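Local coordinates for UPF0311 protein RPA1785 (Rhodopseudomonas palustris, PDB 3C5O) that is of unknown function but folds into a closed antiparallel beta-barrel of the DUF3237 (UPF0311) family, found in an assembly of four chains, at residues Y74-E77 with V83-V86; E46-Q51 with P126-L131; P64-E69 with K101-E106; I68-K73 with I113-R118. All coordinates share one frame; numbering follows the deposited sequence.

The chain opens contact 2 first, at residues 46-51, then contacts 3 and 4 from overlapping parts of strand 68-78 and its approach, and last contact 1 at 74-77. Contact 1 closes at once, across the hairpin turn to 83-86, and so nests within all the others. The chain then closes contact 3 at the end of helix 96-103, contact 4 on strand 114-122, and contact 2 at 126-131, whose loop encloses the rest. Contact 2 touches contact 1 through Ile48 and Phe76; contact 3, on the opposite side of the chain's centre from contacts 1 and 2, ties the helix to the far end of the barrel, and contact 4 joins strands 68-78 and 114-122 inside it, across 83-93.

Contact 1. Residues Y74-E77 with V83-V86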
# COMPACT_ATOMS: atom_id res chain seq x y z
N TYR B 74 -7.25 1.04 12.76
CA TYR B 74 -7.73 1.58 14.01
C TYR B 74 -6.60 1.58 15.03
O TYR B 74 -5.44 1.33 14.68
CB TYR B 74 -8.91 0.75 14.51
CG TYR B 74 -8.67 -0.74 14.63
CD1 TYR B 74 -8.47 -1.35 15.87
CD2 TYR B 74 -8.66 -1.56 13.49
CE1 TYR B 74 -8.27 -2.75 15.98
CE2 TYR B 74 -8.46 -2.94 13.59
CZ TYR B 74 -8.27 -3.52 14.83
OH TYR B 74 -8.09 -4.90 14.91
N ALA B 75 -6.93 1.83 16.29
CA ALA B 75 -5.92 1.92 17.32
C ALA B 75 -6.48 1.40 18.62
O ALA B 75 -7.70 1.39 18.83
CB ALA B 75 -5.45 3.35 17.48
N PHE B 76 -5.59 0.95 19.51
CA PHE B 76 -6.00 0.74 20.89
C PHE B 76 -5.04 1.39 21.86
O PHE B 76 -3.87 1.63 21.55
CB PHE B 76 -6.26 -0.74 21.21
CG PHE B 76 -5.05 -1.64 21.13
CD1 PHE B 76 -4.19 -1.80 22.24
CD2 PHE B 76 -4.80 -2.39 19.98
CE1 PHE B 76 -3.09 -2.66 22.18
CE2 PHE B 76 -3.71 -3.27 19.91
CZ PHE B 76 -2.84 -3.41 21.02
N GLU B 77 -5.57 1.70 23.04
CA GLU B 77 -4.78 2.20 24.13
C GLU B 77 -4.79 1.23 25.32
O GLU B 77 -5.85 0.83 25.80
CB GLU B 77 -5.28 3.57 24.57
CG GLU B 77 -4.37 4.21 25.58
CD GLU B 77 -4.78 5.63 25.96
OE1 GLU B 77 -5.97 5.99 25.75
OE2 GLU B 77 -3.90 6.38 26.48
N VAL B 83 -0.35 3.69 23.14
CA VAL B 83 -1.27 3.80 22.02
C VAL B 83 -0.69 2.95 20.92
O VAL B 83 0.46 3.13 20.54
CB VAL B 83 -1.45 5.27 21.56
CG1 VAL B 83 -2.29 5.35 20.31
CG2 VAL B 83 -2.08 6.08 22.70
N VAL B 84 -1.48 2.00 20.44
CA VAL B 84 -1.06 1.05 19.41
C VAL B 84 -1.95 1.21 18.20
O VAL B 84 -3.17 1.02 18.29
CB VAL B 84 -1.09 -0.44 19.89
CG1 VAL B 84 -0.45 -1.35 18.84
CG2 VAL B 84 -0.34 -0.61 21.25
N TYR B 85 -1.34 1.58 17.09
CA TYR B 85 -2.00 1.64 15.78
C TYR B 85 -2.05 0.25 15.14
O TYR B 85 -1.04 -0.46 15.09
CB TYR B 85 -1.27 2.68 14.93
CG TYR B 85 -1.53 2.60 13.44
CD1 TYR B 85 -2.83 2.70 12.92
CD2 TYR B 85 -0.47 2.47 12.54
CE1 TYR B 85 -3.06 2.61 11.55
CE2 TYR B 85 -0.69 2.40 11.19
CZ TYR B 85 -1.98 2.47 10.69
OH TYR B 85 -2.15 2.41 9.32
N VAL B 86 -3.24 -0.17 14.71
CA VAL B 86 -3.46 -1.48 14.11
C VAL B 86 -3.84 -1.36 12.64
O VAL B 86 -4.73 -0.61 12.27
CB VAL B 86 -4.57 -2.30 14.81
CG1 VAL B 86 -4.62 -3.75 14.24
CG2 VAL B 86 -4.36 -2.33 16.33
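Phe76 and Val84 pair across two antiparallel strands, bonded through their backbones and packed side by side through their side chains. From CB of Phe76 the ring sets off with CG between the backbone N and the carbonyl carbon (chi1 65°), a torsion that lays it alongside Val84. Phe76 CD2 meets CG2 of Val86 at 3.7 Å, and CE2 lies close to the same methyl. Along the other rim, CD1 lies near Val84 CB and CG2, Phe76 CE1 comes to 3.6 Å from Val84 CG2, and at the tip Phe76 CZ rests 3.6 Å from Val84 CB. This CB lies over one face of the ring, offset toward the rim, in a CH-pi contact. Tyr74 repeats the torsion (chi1 54°) and carries its ring over Val86, with CB of the valine 3.9 Å from the ring centroid and CG1 against CZ and OH. These aromatic-on-valine pairs belong to the hairpin of strands 68-78 and 83-93 in the closed barrel, and face its interior, where Phe121, Ile38 and Val43 join them. Of the four backbone bonds, Phe76 and Val84 exchange two, each 2.7 Å (Val84 N to Phe76 O, Phe76 N to Val84 O); Val86 N gives to Tyr74 O, and the bond from Tyr74 N to Val86 O is longer, at 3.1 Å. The non-hydrogen-bonded pairs Ala75-Tyr85 and Glu77-Val83 turn their side chains to the other face. Ala75 CA makes a CA-H...O contact with Val84 O, and on that other face the Tyr85 ring meets Phe59 of the second subunit.

Contact 2. Residues E46-Q51 with P126-L131; sequences EGISGQ and PNYQWL
Ile48 CD1 meets the Tyr128 ring obliquely, while one face of that ring carries CG of the adjoining Asn127, 4.2 Å above the plane and offset toward the rim; His125 meets the same ring edge-to-face. Beside it, the Trp130 ring has Leu131 CD2 over one face and Asn127 O in plane at its edge. Ile48 approaches Tyr128 with the outer part of its long branch. Ile48 CD1 lies 3.9 Å from Tyr128 CE2, and CG1 is equally close to that carbon. With CG1 anti to the backbone N (chi1 -173°), the branch reaches across toward the loop, and CD1 also touches Phe76 of the neighbouring strand. The contact thus joins the start of strand 48-62 to the loop between strands 114-122 and 136-142, near one end of the antiparallel barrel. That loop tightens into a 3-10 segment, with Leu131 N bonded to Tyr128 O at 3.0 Å, and the side chains of Trp130 and Leu131 touch Phe13 and Phe136. The packing of Ile48 on Tyr128 is apolar, but the phenol end is polar. Tyr128 OH bonds to Asp80 OD1 and also accepts from a water, at a modelled separation so short that its exact value is doubtful; the same water accepts from Ser49 N at 3.0 Å, linking loop and strand. The carbonyl oxygen of Gly47 also comes near the phenol, 3.9 Å from Tyr128 CE2, without bonding to it. Gly47 itself has a positive phi, 64°, at the bend where the chain enters the strand.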
# COMPACT_ATOMS: atom_id res chain seq x y z
N GLU B 46 -2.39 -12.04 28.20
CA GLU B 46 -1.46 -11.94 29.35
C GLU B 46 -0.58 -10.73 29.16
O GLU B 46 0.10 -10.60 28.14
CB GLU B 46 -0.55 -13.16 29.46
CG GLU B 46 -1.21 -14.46 29.80
CD GLU B 46 -0.22 -15.46 30.39
OE1 GLU B 46 0.95 -15.06 30.63
OE2 GLU B 46 -0.61 -16.63 30.61
N GLY B 47 -0.57 -9.84 30.15
CA GLY B 47 0.28 -8.64 30.06
C GLY B 47 -0.08 -7.70 28.93
O GLY B 47 0.78 -6.96 28.42
N ILE B 48 -1.34 -7.73 28.54
CA ILE B 48 -1.89 -6.69 27.66
C ILE B 48 -3.38 -6.54 27.90
O ILE B 48 -4.13 -7.51 27.85
CB ILE B 48 -1.52 -6.92 26.17
CG1 ILE B 48 -1.96 -5.72 25.32
CG2 ILE B 48 -2.01 -8.27 25.69
CD1 ILE B 48 -1.29 -5.67 23.96
N SER B 49 -3.79 -5.31 28.21
CA SER B 49 -5.19 -5.01 28.44
C SER B 49 -5.48 -3.62 27.92
O SER B 49 -4.94 -2.63 28.42
CB SER B 49 -5.53 -5.10 29.92
OG SER B 49 -6.76 -4.46 30.17
N GLY B 50 -6.33 -3.54 26.91
CA GLY B 50 -6.54 -2.29 26.22
C GLY B 50 -7.96 -2.03 25.81
O GLY B 50 -8.82 -2.89 25.91
N GLN B 51 -8.21 -0.82 25.35
CA GLN B 51 -9.51 -0.43 24.89
C GLN B 51 -9.30 0.02 23.44
O GLN B 51 -8.37 0.78 23.16
CB GLN B 51 -9.99 0.74 25.76
CG GLN B 51 -11.47 0.74 26.19
CD GLN B 51 -11.91 -0.52 26.95
OE1 GLN B 51 -11.15 -1.12 27.72
NE2 GLN B 51 -13.15 -0.92 26.72
N PRO B 126 7.68 1.67 25.28
CA PRO B 126 8.77 0.73 25.51
C PRO B 126 8.37 -0.71 25.79
O PRO B 126 9.14 -1.61 25.46
CB PRO B 126 9.50 1.32 26.73
CG PRO B 126 9.23 2.74 26.64
CD PRO B 126 7.82 2.87 26.13
N ASN B 127 7.19 -0.93 26.39
CA ASN B 127 6.79 -2.24 26.91
C ASN B 127 6.16 -3.06 25.81
O ASN B 127 6.02 -4.27 25.94
CB ASN B 127 5.80 -2.10 28.08
CG ASN B 127 5.48 -3.43 28.78
OD1 ASN B 127 4.32 -3.71 29.11
ND2 ASN B 127 6.50 -4.25 29.03
N TYR B 128 5.78 -2.37 24.73
CA TYR B 128 5.04 -2.99 23.62
C TYR B 128 5.82 -2.94 22.32
O TYR B 128 5.28 -3.19 21.25
CB TYR B 128 3.65 -2.34 23.46
CG TYR B 128 2.83 -2.51 24.71
CD1 TYR B 128 2.84 -1.53 25.71
CD2 TYR B 128 2.11 -3.67 24.94
CE1 TYR B 128 2.10 -1.69 26.87
CE2 TYR B 128 1.39 -3.84 26.11
CZ TYR B 128 1.38 -2.85 27.06
OH TYR B 128 0.65 -3.03 28.22
N GLN B 129 7.09 -2.62 22.45
CA GLN B 129 8.04 -2.59 21.35
C GLN B 129 8.06 -3.91 20.59
O GLN B 129 8.18 -3.92 19.36
CB GLN B 129 9.44 -2.30 21.93
CG GLN B 129 10.27 -1.22 21.24
CD GLN B 129 9.58 0.14 21.17
OE1 GLN B 129 8.43 0.24 20.77
NE2 GLN B 129 10.33 1.22 21.55
N TRP B 130 7.92 -5.01 21.32
CA TRP B 130 7.88 -6.34 20.70
C TRP B 130 6.80 -6.49 19.63
O TRP B 130 6.91 -7.35 18.77
CB TRP B 130 7.75 -7.45 21.76
CG TRP B 130 6.44 -7.44 22.55
CD1 TRP B 130 6.12 -6.60 23.59
CD2 TRP B 130 5.30 -8.30 22.37
NE1 TRP B 130 4.86 -6.89 24.06
CE2 TRP B 130 4.33 -7.92 23.33
CE3 TRP B 130 5.01 -9.36 21.51
CZ2 TRP B 130 3.10 -8.55 23.44
CZ3 TRP B 130 3.77 -9.99 21.62
CH2 TRP B 130 2.84 -9.59 22.58
N LEU B 131 5.75 -5.67 19.69
CA LEU B 131 4.64 -5.75 18.74
C LEU B 131 5.07 -5.44 17.29
O LEU B 131 4.41 -5.86 16.33
CB LEU B 131 3.46 -4.86 19.16
CG LEU B 131 2.71 -5.27 20.44
CD1 LEU B 131 1.53 -4.35 20.65
CD2 LEU B 131 2.22 -6.71 20.38
O HOH W 1 -1.38 -3.91 29.36

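Contact 3. Residues P64-E69 with K101-E106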
# COMPACT_ATOMS: atom_id res chain seq x y z
N PRO B 64 -16.39 -10.94 -6.77
CA PRO B 64 -17.63 -11.51 -7.30
C PRO B 64 -17.93 -12.92 -6.78
O PRO B 64 -19.09 -13.32 -6.82
CB PRO B 64 -17.40 -11.50 -8.84
CG PRO B 64 -16.28 -10.56 -9.08
CD PRO B 64 -15.41 -10.70 -7.84
N ASN B 65 -16.93 -13.65 -6.29
CA ASN B 65 -17.18 -14.93 -5.63
C ASN B 65 -17.51 -14.80 -4.13
O ASN B 65 -17.61 -15.80 -3.43
CB ASN B 65 -16.01 -15.90 -5.84
CG ASN B 65 -14.75 -15.48 -5.09
OD1 ASN B 65 -14.71 -14.42 -4.47
ND2 ASN B 65 -13.72 -16.32 -5.15
N GLU B 66 -17.62 -13.56 -3.64
CA GLU B 66 -18.07 -13.27 -2.27
C GLU B 66 -16.97 -13.35 -1.21
O GLU B 66 -17.24 -13.10 -0.04
CB GLU B 66 -19.27 -14.11 -1.86
CG GLU B 66 -20.47 -13.94 -2.81
CD GLU B 66 -21.57 -13.10 -2.19
OE1 GLU B 66 -22.74 -13.53 -2.34
OE2 GLU B 66 -21.29 -12.04 -1.55
N LEU B 67 -15.77 -13.72 -1.63
CA LEU B 67 -14.56 -13.51 -0.85
C LEU B 67 -14.54 -12.04 -0.40
O LEU B 67 -14.86 -11.15 -1.18
CB LEU B 67 -13.34 -13.80 -1.73
CG LEU B 67 -11.87 -13.92 -1.30
CD1 LEU B 67 -11.34 -12.71 -0.55
CD2 LEU B 67 -11.60 -15.20 -0.57
N ILE B 68 -14.21 -11.81 0.86
CA ILE B 68 -14.05 -10.44 1.36
C ILE B 68 -12.59 -10.18 1.71
O ILE B 68 -12.01 -10.92 2.49
CB ILE B 68 -14.93 -10.16 2.56
CG1 ILE B 68 -16.40 -10.38 2.18
CG2 ILE B 68 -14.73 -8.73 3.03
CD1 ILE B 68 -17.37 -10.20 3.34
N GLU B 69 -12.03 -9.14 1.08
CA GLU B 69 -10.71 -8.61 1.37
C GLU B 69 -10.87 -7.57 2.47
O GLU B 69 -11.62 -6.61 2.31
CB GLU B 69 -10.11 -7.99 0.10
CG GLU B 69 -9.81 -9.00 -1.02
CD GLU B 69 -9.31 -8.34 -2.31
OE1 GLU B 69 -9.19 -9.04 -3.35
OE2 GLU B 69 -9.01 -7.12 -2.31
N LYS B 101 -25.64 -15.59 4.98
CA LYS B 101 -26.12 -15.55 6.36
C LYS B 101 -25.44 -14.44 7.15
O LYS B 101 -26.11 -13.69 7.86
CB LYS B 101 -25.84 -16.88 7.07
CG LYS B 101 -27.04 -17.69 7.56
CD LYS B 101 -26.59 -18.63 8.68
CE LYS B 101 -27.73 -19.23 9.50
NZ LYS B 101 -28.09 -20.60 9.04
N LEU B 102 -24.11 -14.34 7.04
CA LEU B 102 -23.35 -13.31 7.77
C LEU B 102 -23.74 -11.90 7.34
O LEU B 102 -23.89 -11.01 8.19
CB LEU B 102 -21.83 -13.51 7.63
CG LEU B 102 -21.12 -14.60 8.44
CD1 LEU B 102 -19.64 -14.62 8.10
CD2 LEU B 102 -21.34 -14.43 9.94
N LYS B 103 -23.90 -11.70 6.03
CA LYS B 103 -24.36 -10.43 5.49
C LYS B 103 -25.69 -10.00 6.11
O LYS B 103 -25.90 -8.81 6.39
CB LYS B 103 -24.51 -10.53 3.96
CG LYS B 103 -23.47 -9.77 3.15
CD LYS B 103 -23.75 -9.93 1.66
CE LYS B 103 -22.76 -9.17 0.80
NZ LYS B 103 -22.87 -9.57 -0.64
N ARG B 104 -26.58 -10.96 6.35
CA ARG B 104 -27.89 -10.65 6.93
C ARG B 104 -27.86 -10.55 8.46
O ARG B 104 -28.92 -10.42 9.09
CB ARG B 104 -28.92 -11.68 6.48
CG ARG B 104 -29.15 -11.71 4.98
CD ARG B 104 -30.34 -12.59 4.64
NE ARG B 104 -30.13 -13.98 5.06
CZ ARG B 104 -29.76 -14.98 4.27
NH1 ARG B 104 -29.60 -16.20 4.78
NH2 ARG B 104 -29.55 -14.77 2.97
N GLY B 105 -26.67 -10.63 9.04
CA GLY B 105 -26.49 -10.55 10.49
C GLY B 105 -26.91 -11.80 11.24
O GLY B 105 -27.07 -11.78 12.46
N GLU B 106 -27.10 -12.90 10.50
CA GLU B 106 -27.51 -14.17 11.09
C GLU B 106 -26.30 -14.90 11.67
O GLU B 106 -25.26 -14.98 11.03
CB GLU B 106 -28.25 -15.04 10.05
CG GLU B 106 -29.57 -14.43 9.55
CD GLU B 106 -30.25 -15.24 8.43
OE1 GLU B 106 -30.13 -16.50 8.41
OE2 GLU B 106 -30.95 -14.62 7.59
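Glu66 and Lys103 meet because one side chain bends and the other runs straight. In Glu66, CG stands beside the backbone N, and the chain then kinks at chi2 (-106°), turning the carboxylate toward the helix end. Lys103 starts from a chi1 of -109°, away from the staggered positions, and is extended from CG outward; the two side chains cross at about a right angle. Lys103 NZ lies 3.1 Å from Glu66 OE2 in a salt bridge that uses the syn lone pair of that oxygen. The other oxygen, OE1, pairs with NE of Arg100, so the carboxylate is gripped by two cations of the same helical stretch and its rotation is probably restrained. On the strand side an Asx turn shapes the approach: Asn65 OD1 accepts from Leu67 N at 3.1 Å, with the donor well above the amide plane. On the helix side Arg104 NE gives to Glu106 OE2 at 2.7 Å; the oxygen lies in the guanidinium plane, while the arginine comes from above the carboxylate plane. Glu106 N also reaches Lys101 O at 2.9 Å, and Gly105 N reaches Leu102 O. With Gly105 at positive phi (74°), these two backbone bonds form a Schellman motif that ends helix 96-103, and the surface ion pair joins that helix end to the loop leading into strand 68-78 of the barrel.

Contact 4. Residues I68-K73 with I113-R118; sequences IELEAK and IYFRTR
Leu70 meets Phe115 and Thr117 inside the antiparallel barrel, across strand 83-93, which separates strands 68-78 and 114-122 in the sheet. The touching atom of Leu70 is CD1. It comes in at the edge of the Phe115 ring, near the ring plane, on the side of CE2; the modelled separation there is too short for two carbons, so its exact value is doubtful. Toward Thr117 the packing is ordinary, with Leu70 CD1 lying 3.7 Å from Thr117 CG2 and the two side chains crossing at about a right angle. Thr117 brings its methyl to this point by holding OG1 between the backbone N and the carbonyl carbon (chi1 77°), which leaves CG2 beside the N. The hydroxyl is engaged elsewhere, hydrogen-bonded to Asn88 OD1 on the intervening strand. That strand also contacts the other partners: Gly90 bonds to the backbone of Leu70, and Arg92 makes a cation-pi contact with the Phe115 ring, which touches Ala140 as well. The neighbours of Phe115 along its own strand look the other way, toward the third subunit, where Tyr114 OH bonds to Val154 O and Arg116 NH2 to Leu155 O, both of that subunit. Arg116 folds back over Tyr114, placing CG 3.4 Å above the plane of the Tyr114 ring, and its NH1 adds a weak bond to Phe115 O at 3.2 Å.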
# COMPACT_ATOMS: atom_id res chain seq x y z
N ILE B 68 -14.21 -11.81 0.86
CA ILE B 68 -14.05 -10.44 1.36
C ILE B 68 -12.59 -10.18 1.71
O ILE B 68 -12.01 -10.92 2.49
CB ILE B 68 -14.93 -10.16 2.56
CG1 ILE B 68 -16.40 -10.38 2.18
CG2 ILE B 68 -14.73 -8.73 3.03
CD1 ILE B 68 -17.37 -10.20 3.34
N GLU B 69 -12.03 -9.14 1.08
CA GLU B 69 -10.71 -8.61 1.37
C GLU B 69 -10.87 -7.57 2.47
O GLU B 69 -11.62 -6.61 2.31
CB GLU B 69 -10.11 -7.99 0.10
CG GLU B 69 -9.81 -9.00 -1.02
CD GLU B 69 -9.31 -8.34 -2.31
OE1 GLU B 69 -9.19 -9.04 -3.35
OE2 GLU B 69 -9.01 -7.12 -2.31
N LEU B 70 -10.20 -7.78 3.61
CA LEU B 70 -10.34 -6.87 4.72
C LEU B 70 -9.11 -5.99 4.81
O LEU B 70 -8.00 -6.42 4.49
CB LEU B 70 -10.47 -7.62 6.04
CG LEU B 70 -11.02 -9.05 5.99
CD1 LEU B 70 -10.46 -9.73 7.19
CD2 LEU B 70 -12.50 -9.05 5.99
N GLU B 71 -9.31 -4.78 5.29
CA GLU B 71 -8.23 -3.81 5.45
C GLU B 71 -8.70 -2.83 6.49
O GLU B 71 -9.30 -1.83 6.17
CB GLU B 71 -7.95 -3.14 4.11
CG GLU B 71 -6.83 -2.16 4.08
CD GLU B 71 -6.28 -2.01 2.67
OE1 GLU B 71 -7.00 -1.47 1.76
OE2 GLU B 71 -5.15 -2.50 2.46
N ALA B 72 -8.49 -3.17 7.76
CA ALA B 72 -8.98 -2.36 8.86
C ALA B 72 -7.84 -1.54 9.48
O ALA B 72 -6.74 -2.05 9.66
CB ALA B 72 -9.61 -3.26 9.92
N LYS B 73 -8.11 -0.27 9.78
CA LYS B 73 -7.15 0.61 10.40
C LYS B 73 -7.83 1.26 11.59
O LYS B 73 -8.86 1.88 11.46
CB LYS B 73 -6.66 1.65 9.41
CG LYS B 73 -5.88 1.04 8.27
CD LYS B 73 -5.40 2.06 7.26
CE LYS B 73 -4.80 1.29 6.06
NZ LYS B 73 -3.90 2.13 5.23
N ILE B 113 -16.30 -20.79 8.84
CA ILE B 113 -15.88 -19.64 8.07
C ILE B 113 -14.38 -19.49 8.17
O ILE B 113 -13.82 -19.50 9.27
CB ILE B 113 -16.59 -18.34 8.54
CG1 ILE B 113 -18.12 -18.45 8.39
CG2 ILE B 113 -16.05 -17.11 7.81
CD1 ILE B 113 -18.62 -18.74 6.99
N TYR B 114 -13.73 -19.39 7.01
CA TYR B 114 -12.30 -19.10 6.95
C TYR B 114 -12.15 -17.61 7.14
O TYR B 114 -12.61 -16.83 6.31
CB TYR B 114 -11.69 -19.56 5.62
CG TYR B 114 -10.18 -19.38 5.58
CD1 TYR B 114 -9.33 -20.37 6.07
CD2 TYR B 114 -9.61 -18.21 5.05
CE1 TYR B 114 -7.95 -20.21 6.03
CE2 TYR B 114 -8.24 -18.04 5.00
CZ TYR B 114 -7.41 -19.03 5.51
OH TYR B 114 -6.06 -18.86 5.46
N PHE B 115 -11.52 -17.20 8.24
CA PHE B 115 -11.40 -15.79 8.54
C PHE B 115 -10.07 -15.50 9.21
O PHE B 115 -9.95 -15.59 10.45
CB PHE B 115 -12.60 -15.34 9.38
CG PHE B 115 -12.69 -13.86 9.62
CD1 PHE B 115 -13.69 -13.35 10.44
CD2 PHE B 115 -11.77 -12.98 9.06
CE1 PHE B 115 -13.79 -11.98 10.70
CE2 PHE B 115 -11.84 -11.58 9.32
CZ PHE B 115 -12.86 -11.08 10.15
N ARG B 116 -9.08 -15.15 8.38
CA ARG B 116 -7.70 -15.03 8.79
C ARG B 116 -7.10 -13.74 8.27
O ARG B 116 -7.40 -13.29 7.14
CB ARG B 116 -6.85 -16.24 8.35
CG ARG B 116 -7.51 -17.64 8.57
CD ARG B 116 -7.45 -18.21 10.01
NE ARG B 116 -8.07 -19.56 10.05
CZ ARG B 116 -9.37 -19.80 10.25
NH1 ARG B 116 -10.19 -18.81 10.47
NH2 ARG B 116 -9.85 -21.03 10.26
N THR B 117 -6.25 -13.13 9.09
CA THR B 117 -5.69 -11.84 8.80
C THR B 117 -4.24 -11.76 9.25
O THR B 117 -3.75 -12.62 9.98
CB THR B 117 -6.42 -10.71 9.57
OG1 THR B 117 -5.98 -10.73 10.93
CG2 THR B 117 -7.92 -10.88 9.56
N ARG B 118 -3.57 -10.70 8.82
CA ARG B 118 -2.24 -10.39 9.35
C ARG B 118 -2.32 -9.03 10.02
O ARG B 118 -2.38 -8.03 9.33
CB ARG B 118 -1.19 -10.37 8.25
CG ARG B 118 0.19 -10.19 8.83
CD ARG B 118 1.05 -9.30 7.98
NE ARG B 118 2.06 -8.66 8.82
CZ ARG B 118 3.08 -7.95 8.36
NH1 ARG B 118 3.26 -7.80 7.05
NH2 ARG B 118 3.94 -7.42 9.21